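Local coordinates for iron transport multicopper oxidase FET3 (Saccharomyces cerevisiae, PDB 1ZPU), which oxidises iron(II) to iron(III) at the expense of dioxygen, using four copper ions, for high-affinity iron uptake by yeast, and also oxidises copper(I), at residues E306-Y311 with A400-Q405; P314-T319 with K376-E381; F372-D377 with I449-D454. One frame throughout, in Å; residues are numbered along the deposited sequence.

Interaction 1: residues E306-Y311 with A400-Q405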
loop_
_atom_site.group_PDB
_atom_site.type_symbol
_atom_site.label_atom_id
_atom_site.label_comp_id
_atom_site.label_asym_id
_atom_site.label_seq_id
_atom_site.Cartn_x
_atom_site.Cartn_y
_atom_site.Cartn_z
ATOM N N GLU A 306 -10.843 -12.352 15.672
ATOM C CA GLU A 306 -10.157 -13.629 15.873
ATOM C C GLU A 306 -8.823 -13.379 16.567
ATOM O O GLU A 306 -7.844 -12.957 15.943
ATOM C CB GLU A 306 -9.965 -14.395 14.563
ATOM C CG GLU A 306 -11.192 -15.187 14.132
ATOM C CD GLU A 306 -11.189 -15.501 12.638
ATOM O OE1 GLU A 306 -10.578 -14.732 11.855
ATOM O OE2 GLU A 306 -11.810 -16.520 12.252
ATOM N N LYS A 307 -8.814 -13.613 17.876
ATOM C CA LYS A 307 -7.626 -13.421 18.695
ATOM C C LYS A 307 -6.527 -14.391 18.308
ATOM O O LYS A 307 -6.762 -15.589 18.147
ATOM C CB LYS A 307 -7.936 -13.630 20.182
ATOM C CG LYS A 307 -8.749 -12.528 20.834
ATOM C CD LYS A 307 -9.015 -12.860 22.316
ATOM C CE LYS A 307 -10.458 -12.445 22.648
ATOM N NZ LYS A 307 -10.545 -11.788 23.987
ATOM N N GLU A 308 -5.323 -13.865 18.170
ATOM C CA GLU A 308 -4.147 -14.696 18.031
ATOM C C GLU A 308 -3.096 -14.188 19.014
ATOM O O GLU A 308 -2.747 -13.012 19.002
ATOM C CB GLU A 308 -3.639 -14.667 16.581
ATOM C CG GLU A 308 -4.455 -15.558 15.610
ATOM C CD GLU A 308 -4.191 -15.275 14.109
ATOM O OE1 GLU A 308 -3.275 -14.477 13.773
ATOM O OE2 GLU A 308 -4.916 -15.859 13.260
ATOM N N ALA A 309 -2.609 -15.067 19.882
ATOM C CA ALA A 309 -1.578 -14.692 20.839
ATOM C C ALA A 309 -0.302 -14.240 20.125
ATOM O O ALA A 309 0.009 -14.724 19.037
ATOM C CB ALA A 309 -1.288 -15.846 21.749
ATOM N N ILE A 310 0.421 -13.305 20.737
ATOM C CA ILE A 310 1.715 -12.860 20.216
ATOM C C ILE A 310 2.612 -14.056 19.919
ATOM O O ILE A 310 2.692 -14.977 20.718
ATOM C CB ILE A 310 2.426 -11.866 21.184
ATOM C CG1 ILE A 310 3.775 -11.400 20.598
ATOM C CG2 ILE A 310 2.539 -12.447 22.609
ATOM C CD1 ILE A 310 4.474 -10.308 21.394
ATOM N N TYR A 311 3.268 -14.049 18.762
ATOM C CA TYR A 311 4.142 -15.157 18.390
ATOM C C TYR A 311 5.317 -15.240 19.333
ATOM O O TYR A 311 5.767 -14.217 19.843
ATOM C CB TYR A 311 4.660 -14.997 16.968
ATOM C CG TYR A 311 3.590 -15.112 15.910
ATOM C CD1 TYR A 311 3.390 -14.089 14.986
ATOM C CD2 TYR A 311 2.776 -16.244 15.832
ATOM C CE1 TYR A 311 2.417 -14.187 14.010
ATOM C CE2 TYR A 311 1.791 -16.349 14.862
ATOM C CZ TYR A 311 1.624 -15.316 13.960
ATOM O OH TYR A 311 0.662 -15.412 12.995
ATOM N N ALA A 400 -0.648 -10.463 6.802
ATOM C CA ALA A 400 -1.054 -9.475 7.785
ATOM C C ALA A 400 -0.191 -9.740 9.020
ATOM O O ALA A 400 -0.218 -10.835 9.579
ATOM C CB ALA A 400 -2.520 -9.625 8.110
ATOM N N PHE A 401 0.595 -8.755 9.432
ATOM C CA PHE A 401 1.538 -8.953 10.534
ATOM C C PHE A 401 0.983 -8.535 11.889
ATOM O O PHE A 401 0.009 -7.797 11.966
ATOM C CB PHE A 401 2.831 -8.191 10.261
ATOM C CG PHE A 401 2.607 -6.802 9.781
ATOM C CD1 PHE A 401 2.728 -6.501 8.436
ATOM C CD2 PHE A 401 2.256 -5.795 10.669
ATOM C CE1 PHE A 401 2.506 -5.208 7.973
ATOM C CE2 PHE A 401 2.032 -4.501 10.224
ATOM C CZ PHE A 401 2.159 -4.201 8.874
ATOM N N GLN A 402 1.620 -9.008 12.953
ATOM C CA GLN A 402 1.312 -8.560 14.314
ATOM C C GLN A 402 2.135 -7.320 14.642
ATOM O O GLN A 402 3.362 -7.334 14.516
ATOM C CB GLN A 402 1.618 -9.653 15.353
ATOM C CG GLN A 402 0.914 -10.974 15.097
ATOM C CD GLN A 402 0.990 -11.949 16.264
ATOM O OE1 GLN A 402 1.922 -11.912 17.071
ATOM N NE2 GLN A 402 0.003 -12.854 16.348
ATOM N N THR A 403 1.465 -6.251 15.060
ATOM C CA THR A 403 2.142 -5.036 15.486
ATOM C C THR A 403 2.381 -5.116 16.975
ATOM O O THR A 403 1.445 -4.975 17.767
ATOM C CB THR A 403 1.285 -3.794 15.210
ATOM O OG1 THR A 403 0.894 -3.771 13.831
ATOM C CG2 THR A 403 2.070 -2.537 15.518
ATOM N N ILE A 404 3.628 -5.338 17.366
ATOM C CA ILE A 404 3.937 -5.546 18.788
ATOM C C ILE A 404 4.571 -4.328 19.480
ATOM O O ILE A 404 4.483 -4.191 20.705
ATOM C CB ILE A 404 4.767 -6.823 19.022
ATOM C CG1 ILE A 404 6.171 -6.665 18.458
ATOM C CG2 ILE A 404 4.077 -8.028 18.393
ATOM C CD1 ILE A 404 7.138 -7.626 19.049
ATOM N N GLN A 405 5.214 -3.459 18.699
ATOM C CA GLN A 405 5.642 -2.132 19.178
ATOM C C GLN A 405 5.610 -1.101 18.062
ATOM O O GLN A 405 6.003 -1.385 16.931
ATOM C CB GLN A 405 7.041 -2.152 19.816
ATOM C CG GLN A 405 7.574 -0.741 20.129
ATOM C CD GLN A 405 8.730 -0.708 21.118
ATOM O OE1 GLN A 405 8.634 -1.223 22.239
ATOM N NE2 GLN A 405 9.821 -0.068 20.716
#
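Gln402 reaches out from strand 401-406 of the third cupredoxin (plastocyanin-like) domain and clasps the loop at Ala309-Tyr311, in the connection between strands 271-277 and 316-326. The loop has no regular structure here, and the glutamine amide supplies the polar link, gripping it at two backbone points. NE2 of Gln402 donates to O of Ala309 at 3.3 Å; the N-H points almost straight at the oxygen, but the donor stands 53° above the carbonyl plane. At the other end of the amide, OE1 of Gln402 accepts from N of Tyr311 at 3.0 Å through a more bent bond. The two bonds grip the amide of this buried residue from both ends and fix its rotation.

The same flat group stacks on an aromatic ring. The amide of Gln402 lies over one face of the Tyr311 phenol, the planes only 14° apart, with CD of Gln402 3.5 Å from CE1 of Tyr311 and NE2 displaced toward the rim. CG of Gln402 sits beside its own backbone N (chi1 -56°) and the chain runs extended from there, which carries the amide out to the loop.

Apolar packing completes the contact. The extended Ile310 side chain crosses Ile404 at about a right angle, and Arg450 of the adjoining strand touches both isoleucines. Ile404 and Gln405 form a classic beta bulge opposite Val448 in that strand. Where the isoleucines meet, CD1 of Ile310 rests 3.8 Å from CG2 of Ile404.

Interaction 2: residues P314-T319 with K376-E381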
loop_
_atom_site.group_PDB
_atom_site.type_symbol
_atom_site.label_atom_id
_atom_site.label_comp_id
_atom_site.label_asym_id
_atom_site.label_seq_id
_atom_site.Cartn_x
_atom_site.Cartn_y
_atom_site.Cartn_z
ATOM N N PRO A 314 11.349 -14.818 18.066
ATOM C CA PRO A 314 11.612 -14.815 16.628
ATOM C C PRO A 314 12.785 -15.698 16.246
ATOM O O PRO A 314 13.830 -15.646 16.892
ATOM C CB PRO A 314 11.987 -13.357 16.334
ATOM C CG PRO A 314 11.592 -12.583 17.533
ATOM C CD PRO A 314 11.619 -13.507 18.681
ATOM N N ASP A 315 12.608 -16.489 15.193
ATOM C CA ASP A 315 13.682 -17.309 14.639
ATOM C C ASP A 315 14.604 -16.488 13.750
ATOM O O ASP A 315 15.771 -16.830 13.549
ATOM C CB ASP A 315 13.091 -18.454 13.827
ATOM C CG ASP A 315 12.222 -19.361 14.661
ATOM O OD1 ASP A 315 12.733 -19.916 15.658
ATOM O OD2 ASP A 315 11.030 -19.516 14.323
ATOM N N HIS A 316 14.066 -15.397 13.229
ATOM C CA HIS A 316 14.750 -14.589 12.252
ATOM C C HIS A 316 14.415 -13.131 12.540
ATOM O O HIS A 316 13.250 -12.730 12.454
ATOM C CB HIS A 316 14.253 -14.987 10.856
ATOM C CG HIS A 316 15.120 -14.511 9.736
ATOM N ND1 HIS A 316 16.070 -13.523 9.888
ATOM C CD2 HIS A 316 15.153 -14.863 8.430
ATOM C CE1 HIS A 316 16.665 -13.301 8.729
ATOM N NE2 HIS A 316 16.122 -14.099 7.827
ATOM N N VAL A 317 15.428 -12.341 12.898
ATOM C CA VAL A 317 15.238 -10.900 13.120
ATOM C C VAL A 317 15.879 -10.090 12.004
ATOM O O VAL A 317 17.072 -10.210 11.737
ATOM C CB VAL A 317 15.766 -10.430 14.498
ATOM C CG1 VAL A 317 15.535 -8.930 14.683
ATOM C CG2 VAL A 317 15.087 -11.200 15.610
ATOM N N ILE A 318 15.063 -9.277 11.347
ATOM C CA ILE A 318 15.538 -8.331 10.344
ATOM C C ILE A 318 15.497 -6.913 10.944
ATOM O O ILE A 318 14.423 -6.410 11.272
ATOM C CB ILE A 318 14.665 -8.411 9.055
ATOM C CG1 ILE A 318 14.657 -9.839 8.507
ATOM C CG2 ILE A 318 15.140 -7.424 8.000
ATOM C CD1 ILE A 318 13.581 -10.118 7.491
ATOM N N THR A 319 16.659 -6.284 11.110
ATOM C CA THR A 319 16.720 -4.914 11.611
ATOM C C THR A 319 17.120 -3.958 10.493
ATOM O O THR A 319 18.189 -4.076 9.911
ATOM C CB THR A 319 17.672 -4.768 12.826
ATOM O OG1 THR A 319 17.205 -5.596 13.893
ATOM C CG2 THR A 319 17.719 -3.328 13.323
ATOM N N LYS A 376 11.179 -22.447 6.362
ATOM C CA LYS A 376 9.884 -23.148 6.240
ATOM C C LYS A 376 8.716 -22.599 7.044
ATOM O O LYS A 376 7.722 -22.198 6.450
ATOM C CB LYS A 376 10.001 -24.677 6.415
ATOM C CG LYS A 376 11.248 -25.209 7.172
ATOM C CD LYS A 376 11.085 -26.702 7.529
ATOM C CE LYS A 376 12.145 -27.185 8.525
ATOM N NZ LYS A 376 12.291 -26.241 9.682
ATOM N N ASP A 377 8.809 -22.570 8.369
ATOM C CA ASP A 377 7.690 -22.039 9.166
ATOM C C ASP A 377 8.121 -21.043 10.228
ATOM O O ASP A 377 7.395 -20.805 11.191
ATOM C CB ASP A 377 6.888 -23.173 9.824
ATOM C CG ASP A 377 5.668 -23.608 9.004
ATOM O OD1 ASP A 377 4.974 -22.736 8.427
ATOM O OD2 ASP A 377 5.387 -24.835 8.968
ATOM N N GLU A 378 9.293 -20.456 10.045
ATOM C CA GLU A 378 9.907 -19.665 11.094
ATOM C C GLU A 378 9.127 -18.423 11.456
ATOM O O GLU A 378 8.391 -17.867 10.631
ATOM C CB GLU A 378 11.328 -19.276 10.713
ATOM C CG GLU A 378 11.463 -18.397 9.484
ATOM C CD GLU A 378 12.906 -17.963 9.243
ATOM O OE1 GLU A 378 13.828 -18.523 9.891
ATOM O OE2 GLU A 378 13.123 -17.061 8.399
ATOM N N ILE A 379 9.289 -17.984 12.699
ATOM C CA ILE A 379 8.704 -16.725 13.134
ATOM C C ILE A 379 9.686 -15.595 12.809
ATOM O O ILE A 379 10.828 -15.585 13.282
ATOM C CB ILE A 379 8.318 -16.784 14.627
ATOM C CG1 ILE A 379 7.081 -17.670 14.801
ATOM C CG2 ILE A 379 8.071 -15.375 15.194
ATOM C CD1 ILE A 379 7.094 -18.502 16.068
ATOM N N VAL A 380 9.235 -14.663 11.974
ATOM C CA VAL A 380 10.060 -13.548 11.507
ATOM C C VAL A 380 9.672 -12.252 12.210
ATOM O O VAL A 380 8.496 -11.964 12.396
ATOM C CB VAL A 380 9.933 -13.343 9.973
ATOM C CG1 VAL A 380 10.833 -12.205 9.494
ATOM C CG2 VAL A 380 10.275 -14.622 9.227
ATOM N N GLU A 381 10.676 -11.479 12.598
ATOM C CA GLU A 381 10.467 -10.186 13.215
ATOM C C GLU A 381 11.209 -9.120 12.416
ATOM O O GLU A 381 12.409 -9.249 12.150
ATOM C CB GLU A 381 10.938 -10.219 14.669
ATOM C CG GLU A 381 11.137 -8.867 15.328
ATOM C CD GLU A 381 11.479 -8.985 16.809
ATOM O OE1 GLU A 381 10.586 -9.368 17.602
ATOM O OE2 GLU A 381 12.638 -8.690 17.192
#
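Asp315 and Ile379 open a parallel strand pairing in the third cupredoxin domain by exchanging bonds in both directions. The carboxylate oxygen OD2 of Asp315 takes the N-H of Ile379 at 2.8 Å, through its anti lone pair and in a nearly straight line. In return, O of Ile379 accepts two backbone donors, N of Asp315 at 2.8 Å and N of His316 at 3.2 Å. Regular parallel bonding follows, stepping across from strand 316-326 to strand 379-386: N of Glu381 gives to O of His316 at 2.9 Å, and N of Ile318 gives to O of Glu381 at 2.8 Å, both nearly head-on to their carbonyls. The short strand axes run 17° apart in direction.

Next come the two glutamates. OE2 of Glu378 lies in the plane of the His316 ring, at its CD2 edge; its hydrogen bond, however, is to the backbone N of Glu375. Glu381 stretches out with CG anti to its backbone N (chi1 164°), and its OE1 forms a salt bridge with Arg450 on the next strand. The Glu381 chain lies alongside Val317, its OE2 near both methyls, while CG of Pro314 lies 3.4 Å from OE1 of Glu381.

His316 and Val380 share one face of the sheet, and Val317 and Glu381 the other. On the His316 side the packing turns inward to Leu374 and Phe372 of the opposing sheet, and there CD1 of Ile318 meets CG1 of Val380 at 4.0 Å.

Interaction 3: residues F372-D377 with I449-D454. With NAG (2-acetamido-2-deoxy-beta-D-glucopyranose), chain B; NAG (2-acetamido-2-deoxy-beta-D-glucopyranose), chain C.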
loop_
_atom_site.group_PDB
_atom_site.type_symbol
_atom_site.label_atom_id
_atom_site.label_comp_id
_atom_site.label_asym_id
_atom_site.label_seq_id
_atom_site.Cartn_x
_atom_site.Cartn_y
_atom_site.Cartn_z
ATOM N N PHE A 372 16.096 -11.159 1.596
ATOM C CA PHE A 372 16.242 -12.059 2.733
ATOM C C PHE A 372 15.526 -13.364 2.447
ATOM O O PHE A 372 14.468 -13.369 1.806
ATOM C CB PHE A 372 15.645 -11.442 3.987
ATOM C CG PHE A 372 16.317 -10.184 4.412
ATOM C CD1 PHE A 372 16.017 -8.972 3.783
ATOM C CD2 PHE A 372 17.245 -10.199 5.447
ATOM C CE1 PHE A 372 16.639 -7.798 4.177
ATOM C CE2 PHE A 372 17.867 -9.037 5.854
ATOM C CZ PHE A 372 17.566 -7.828 5.217
ATOM N N ILE A 373 16.096 -14.469 2.918
ATOM C CA ILE A 373 15.440 -15.765 2.784
ATOM C C ILE A 373 14.828 -16.200 4.111
ATOM O O ILE A 373 15.493 -16.194 5.143
ATOM C CB ILE A 373 16.383 -16.842 2.226
ATOM C CG1 ILE A 373 16.991 -16.348 0.912
ATOM C CG2 ILE A 373 15.627 -18.153 2.013
ATOM C CD1 ILE A 373 17.983 -17.302 0.306
ATOM N N LEU A 374 13.551 -16.563 4.067
ATOM C CA LEU A 374 12.842 -16.994 5.260
ATOM C C LEU A 374 12.640 -18.504 5.245
ATOM O O LEU A 374 12.332 -19.070 4.203
ATOM C CB LEU A 374 11.494 -16.283 5.366
ATOM C CG LEU A 374 11.401 -14.769 5.132
ATOM C CD1 LEU A 374 9.940 -14.355 5.184
ATOM C CD2 LEU A 374 12.231 -13.959 6.121
ATOM N N GLU A 375 12.804 -19.146 6.404
ATOM C CA GLU A 375 12.735 -20.610 6.519
ATOM C C GLU A 375 11.323 -21.163 6.690
ATOM O O GLU A 375 10.416 -20.461 7.136
ATOM C CB GLU A 375 13.626 -21.121 7.655
ATOM C CG GLU A 375 15.129 -20.932 7.437
ATOM C CD GLU A 375 15.689 -21.708 6.238
ATOM O OE1 GLU A 375 15.396 -22.923 6.089
ATOM O OE2 GLU A 375 16.440 -21.088 5.452
ATOM N N LYS A 376 11.179 -22.447 6.362
ATOM C CA LYS A 376 9.884 -23.148 6.240
ATOM C C LYS A 376 8.716 -22.599 7.044
ATOM O O LYS A 376 7.722 -22.198 6.450
ATOM C CB LYS A 376 10.001 -24.677 6.415
ATOM C CG LYS A 376 11.248 -25.209 7.172
ATOM C CD LYS A 376 11.085 -26.702 7.529
ATOM C CE LYS A 376 12.145 -27.185 8.525
ATOM N NZ LYS A 376 12.291 -26.241 9.682
ATOM N N ASP A 377 8.809 -22.570 8.369
ATOM C CA ASP A 377 7.690 -22.039 9.166
ATOM C C ASP A 377 8.121 -21.043 10.228
ATOM O O ASP A 377 7.395 -20.805 11.191
ATOM C CB ASP A 377 6.888 -23.173 9.824
ATOM C CG ASP A 377 5.668 -23.608 9.004
ATOM O OD1 ASP A 377 4.974 -22.736 8.427
ATOM O OD2 ASP A 377 5.387 -24.835 8.968
ATOM N N ILE A 449 7.309 -5.587 14.109
ATOM C CA ILE A 449 6.232 -6.446 13.651
ATOM C C ILE A 449 6.711 -7.879 13.600
ATOM O O ILE A 449 7.901 -8.131 13.414
ATOM C CB ILE A 449 5.705 -6.031 12.264
ATOM C CG1 ILE A 449 6.842 -6.014 11.234
ATOM C CG2 ILE A 449 5.031 -4.685 12.341
ATOM C CD1 ILE A 449 6.363 -5.869 9.793
ATOM N N ARG A 450 5.778 -8.810 13.780
ATOM C CA ARG A 450 6.067 -10.238 13.717
ATOM C C ARG A 450 5.026 -10.978 12.897
ATOM O O ARG A 450 3.838 -10.640 12.926
ATOM C CB ARG A 450 6.135 -10.840 15.119
ATOM C CG ARG A 450 7.419 -10.552 15.835
ATOM C CD ARG A 450 7.502 -11.372 17.083
ATOM N NE ARG A 450 8.274 -10.661 18.089
ATOM C CZ ARG A 450 8.346 -11.001 19.367
ATOM N NH1 ARG A 450 7.695 -12.063 19.818
ATOM N NH2 ARG A 450 9.074 -10.272 20.194
ATOM N N PHE A 451 5.489 -11.993 12.171
ATOM C CA PHE A 451 4.621 -12.864 11.382
ATOM C C PHE A 451 5.279 -14.221 11.172
ATOM O O PHE A 451 6.495 -14.338 11.272
ATOM C CB PHE A 451 4.254 -12.218 10.031
ATOM C CG PHE A 451 5.411 -12.099 9.067
ATOM C CD1 PHE A 451 5.580 -13.026 8.048
ATOM C CD2 PHE A 451 6.316 -11.051 9.169
ATOM C CE1 PHE A 451 6.635 -12.912 7.159
ATOM C CE2 PHE A 451 7.366 -10.929 8.279
ATOM C CZ PHE A 451 7.527 -11.857 7.274
ATOM N N LYS A 452 4.470 -15.236 10.878
ATOM C CA LYS A 452 4.955 -16.582 10.596
ATOM C C LYS A 452 5.190 -16.754 9.099
ATOM O O LYS A 452 4.347 -16.390 8.293
ATOM C CB LYS A 452 3.927 -17.606 11.076
ATOM C CG LYS A 452 4.470 -19.016 11.223
ATOM C CD LYS A 452 3.344 -19.998 11.442
ATOM C CE LYS A 452 3.879 -21.367 11.751
ATOM N NZ LYS A 452 2.754 -22.291 12.015
ATOM N N ALA A 453 6.333 -17.309 8.723
ATOM C CA ALA A 453 6.581 -17.604 7.316
ATOM C C ALA A 453 5.848 -18.886 6.916
ATOM O O ALA A 453 6.436 -19.968 6.828
ATOM C CB ALA A 453 8.068 -17.705 7.040
ATOM N N ASP A 454 4.547 -18.754 6.695
ATOM C CA ASP A 454 3.708 -19.887 6.349
ATOM C C ASP A 454 3.089 -19.693 4.973
ATOM O O ASP A 454 2.102 -20.335 4.625
ATOM C CB ASP A 454 2.626 -20.095 7.418
ATOM C CG ASP A 454 1.727 -18.862 7.621
ATOM O OD1 ASP A 454 0.703 -19.006 8.316
ATOM O OD2 ASP A 454 2.026 -17.760 7.106
HETATM C C1 NAG B . -1.176 -20.581 3.030
HETATM C C2 NAG B . -1.550 -19.941 4.367
HETATM C C3 NAG B . -1.303 -20.877 5.546
HETATM C C4 NAG B . -1.942 -22.249 5.296
HETATM C C5 NAG B . -1.568 -22.752 3.889
HETATM C C6 NAG B . -2.248 -24.071 3.550
HETATM C C7 NAG B . -1.543 -17.511 4.581
HETATM C C8 NAG B . -0.706 -16.265 4.611
HETATM N N2 NAG B . -0.868 -18.673 4.566
HETATM O O3 NAG B . -1.868 -20.291 6.694
HETATM O O4 NAG B . -1.610 -23.177 6.323
HETATM O O5 NAG B . -1.917 -21.785 2.903
HETATM O O6 NAG B . -3.645 -23.880 3.546
HETATM O O7 NAG B . -2.780 -17.423 4.569
HETATM C C1 NAG C . 18.999 -22.734 4.128
HETATM C C2 NAG C . 20.144 -22.537 5.131
HETATM C C3 NAG C . 20.417 -23.736 6.072
HETATM C C4 NAG C . 19.481 -24.962 5.967
HETATM C C5 NAG C . 18.378 -24.836 4.898
HETATM C C6 NAG C . 17.150 -25.701 5.177
HETATM C C7 NAG C . 21.828 -21.048 4.084
HETATM C C8 NAG C . 22.776 -20.998 2.915
HETATM N N2 NAG C . 21.374 -22.262 4.403
HETATM O O3 NAG C . 20.463 -23.299 7.421
HETATM O O4 NAG C . 20.276 -26.112 5.718
HETATM O O5 NAG C . 17.976 -23.486 4.751
HETATM O O6 NAG C . 16.474 -25.927 3.942
HETATM O O7 NAG C . 21.523 -20.017 4.692
#
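The third cupredoxin domain is a beta sandwich, and Leu374 and Phe451 meet between its two sheets, close to where their strands end. Leu374 belongs to strand 371-374, at the edge of one sheet; Phe451 comes from strand 446-452, inside the other. The leucine side chain crosses the phenylalanine at about a right angle and brings CD1 to 4.1 Å from CZ of Phe451. Phe451 holds its CG between its backbone N and carbonyl carbon (chi1 69°), which swings the ring toward the opposing sheet.

Past the strand ends the backbones themselves approach. Ala453, at the centre of an inverse gamma turn, turns its methyl to the other segment, with CB 3.6 Å from O of Glu375 and also against CB of Leu374. CA of Asp377 comes near O of Ala453, but this carbonyl also lies implausibly close to O of Lys376, so its placement, and any C-H contact to it, is doubtful. The aliphatic part of the extended Lys452 lies across Asp377, CG of Lys452 being 3.4 Å from O of Asp377. Its ammonium stays beyond salt-bridge distance of the carboxylate, so any attraction between them is probably weak.

Sugars flank the two sides. The carboxylate of Glu375 turns away to lie beside the N-acetylglucosamine on Asn360; its close approach to the ring oxygen is doubtful and is no hydrogen bond. Cutting this side chain back to an alanine would probably open a gap beside that sugar and let it turn more freely. Asp454 makes weak hydrogen bonds to the glycan on Asn67.

Behind the contact, Val380 of strand 379-386 packs on both Leu374 and Phe451, Phe451 also meets the ring of His399, and Leu374 pairs through its backbone with Val478 of strand 474-479.

Overall arrangement
All three contacts converge on one six-stranded sheet of the third cupredoxin domain, in which strand 446-452 runs between strands 401-406 and 379-386. Interaction 2 joins neighbours within that sheet mainly by backbone bonds, with one aspartate side chain joining in; interaction 1 fastens an irregular loop to it through a side-chain amide, and interaction 3 reaches across the sandwich with apolar packing and no hydrogen bond between its protein segments. Each mixes buried and outer residues; interaction 3 runs from a hydrophobic interior to glycan-flanked surface turns. Arg450 links them, salt-bridged to Glu381 and weakly bonded to O of Tyr311. Interactions 2 and 3, whose centres are about 5 Å apart, share Lys376 and Asp377.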